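Local coordinates for protein Two-component sensor histidine kinase (Nostoc sp., PDB 3OLO) that probably senses a signal through its PAS domain and passes it on by histidine autophosphorylation in a two-component pathway, at residues R84-S87 / R91-L94. Sequence-based numbering, arbitrary orientation. Where two conformers were deposited one is given.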
loop_
_atom_site.group_PDB
_atom_site.type_symbol
_atom_site.label_atom_id
_atom_site.label_comp_id
_atom_site.label_asym_id
_atom_site.label_seq_id
_atom_site.Cartn_x
_atom_site.Cartn_y
_atom_site.Cartn_z
ATOM N N ARG A 84 15.081 -9.375 13.975
ATOM C CA ARG A 84 15.565 -10.311 12.961
ATOM C C ARG A 84 14.421 -11.203 12.531
ATOM O O ARG A 84 13.649 -11.664 13.367
ATOM C CB ARG A 84 16.695 -11.183 13.516
ATOM C CG ARG A 84 17.925 -10.399 13.968
ATOM C CD ARG A 84 18.999 -11.327 14.491
ATOM N NE ARG A 84 18.594 -11.987 15.727
ATOM C CZ ARG A 84 19.075 -13.155 16.152
ATOM N NH1 ARG A 84 19.983 -13.816 15.437
ATOM N NH2 ARG A 84 18.640 -13.668 17.293
ATOM N N TYR A 85 14.303 -11.426 11.228
ATOM C CA TYR A 85 13.361 -12.393 10.687
ATOM C C TYR A 85 14.074 -13.634 10.167
ATOM O O TYR A 85 15.207 -13.551 9.691
ATOM C CB TYR A 85 12.607 -11.784 9.507
ATOM C CG TYR A 85 11.468 -10.852 9.863
ATOM C CD1 TYR A 85 11.216 -10.467 11.176
ATOM C CD2 TYR A 85 10.627 -10.371 8.871
ATOM C CE1 TYR A 85 10.157 -9.607 11.485
ATOM C CE2 TYR A 85 9.568 -9.528 9.168
ATOM C CZ TYR A 85 9.335 -9.152 10.474
ATOM O OH TYR A 85 8.279 -8.303 10.755
ATOM N N ARG A 86 13.413 -14.784 10.265
ATOM C CA ARG A 86 13.887 -15.991 9.607
ATOM C C ARG A 86 12.918 -16.356 8.504
ATOM O O ARG A 86 11.711 -16.455 8.732
ATOM C CB ARG A 86 14.012 -17.163 10.574
ATOM C CG ARG A 86 14.448 -18.446 9.878
ATOM C CD ARG A 86 14.417 -19.644 10.802
ATOM N NE ARG A 86 15.362 -19.510 11.906
ATOM C CZ ARG A 86 15.024 -19.397 13.187
ATOM N NH1 ARG A 86 13.747 -19.410 13.553
ATOM N NH2 ARG A 86 15.972 -19.288 14.110
ATOM N N SER A 87 13.454 -16.554 7.307
ATOM C CA SER A 87 12.631 -16.843 6.146
ATOM C C SER A 87 12.459 -18.349 6.026
ATOM O O SER A 87 13.133 -19.113 6.715
ATOM C CB SER A 87 13.273 -16.287 4.885
ATOM O OG SER A 87 14.487 -16.953 4.606
ATOM N N ARG A 91 16.949 -18.115 5.932
ATOM C CA ARG A 91 17.737 -16.889 5.962
ATOM C C ARG A 91 17.385 -16.136 7.231
ATOM O O ARG A 91 16.213 -16.041 7.599
ATOM C CB ARG A 91 17.463 -16.007 4.745
ATOM C CG ARG A 91 17.663 -16.695 3.398
ATOM C CD ARG A 91 17.050 -15.854 2.271
ATOM N NE ARG A 91 17.104 -16.508 0.961
ATOM C CZ ARG A 91 18.132 -16.420 0.123
ATOM N NH1 ARG A 91 19.208 -15.721 0.458
ATOM N NH2 ARG A 91 18.094 -17.041 -1.048
ATOM N N ILE A 92 18.407 -15.631 7.912
ATOM C CA ILE A 92 18.221 -14.743 9.047
ATOM C C ILE A 92 18.671 -13.352 8.618
ATOM O O ILE A 92 19.805 -13.175 8.176
ATOM C CB ILE A 92 19.083 -15.169 10.245
ATOM C CG1 ILE A 92 18.850 -16.648 10.592
ATOM C CG2 ILE A 92 18.806 -14.266 11.443
ATOM C CD1 ILE A 92 17.529 -16.932 11.260
ATOM N N PHE A 93 17.796 -12.364 8.742
ATOM C CA PHE A 93 18.146 -11.014 8.323
ATOM C C PHE A 93 17.513 -9.955 9.228
ATOM O O PHE A 93 16.442 -10.167 9.801
ATOM C CB PHE A 93 17.752 -10.792 6.852
ATOM C CG PHE A 93 16.316 -11.140 6.540
ATOM C CD1 PHE A 93 15.936 -12.461 6.337
ATOM C CD2 PHE A 93 15.350 -10.142 6.439
ATOM C CE1 PHE A 93 14.623 -12.786 6.046
ATOM C CE2 PHE A 93 14.036 -10.457 6.144
ATOM C CZ PHE A 93 13.665 -11.779 5.947
ATOM N N LEU A 94 18.192 -8.821 9.363
ATOM C CA LEU A 94 17.668 -7.704 10.135
ATOM C C LEU A 94 16.631 -6.935 9.324
ATOM O O LEU A 94 16.817 -6.702 8.131
ATOM C CB LEU A 94 18.803 -6.771 10.519
ATOM C CG LEU A 94 18.482 -5.681 11.531
ATOM C CD1 LEU A 94 18.097 -6.283 12.876
ATOM C CD2 LEU A 94 19.682 -4.762 11.668
#
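Ser-87 OG is gripped by two partners: Arg-91 N donates to it across the hairpin at 3.0 Å, with a rather bent N-H...O angle of 138°, and Glu-47 OE1 bonds to it from the same chain. The hydroxyl lies between its own backbone N and carbonyl carbon (chi1 66°), a rotation that swings it over to the partner strand. In return Ser-87 N binds Arg-91 O at 2.8 Å, so backbone and side chain together pin Ser-87 to Arg-91 where the strands run into the turn. The Arg-91 side chain runs outward from here, extended from CG to NE, and its NE makes a salt bridge with the same Glu-47; that carboxylate therefore ties both ends of the turn to the residue following helix 40-46.

Further along, Tyr-85 and Phe-93 form the hydrogen-bonded antiparallel pair, with two backbone bonds, Tyr-85 N to Phe-93 O (2.9 Å) and Phe-93 N to Tyr-85 O (3.0 Å). With chi1 at 52°, the Phe-93 ring folds back across the neighbouring strand: Tyr-85 CB sits over one face, 4.0 Å from the ring centroid, as a CH-pi contact, while Ser-87 CB meets the ring edge in its plane. The Tyr-85 side chain turns from the hairpin and packs against Leu-58, Ile-61 and Met-45.

On the other face, Arg-86 and Ile-92 run alongside each other in the same direction. In the conformer given, Ile-92 CD1 lies 3.6 Å from Arg-86 CB; how far it follows the chain to NE is doubtful, since Arg-86 has a second conformer. Arg-84 stands beyond them, its NE salt-bridged to Asp-64.

Strands 78-86 and 92-104 thus make an antiparallel beta hairpin, laced together at its turn end, within the 2-1-5-4-3 sheet of the PAS fold.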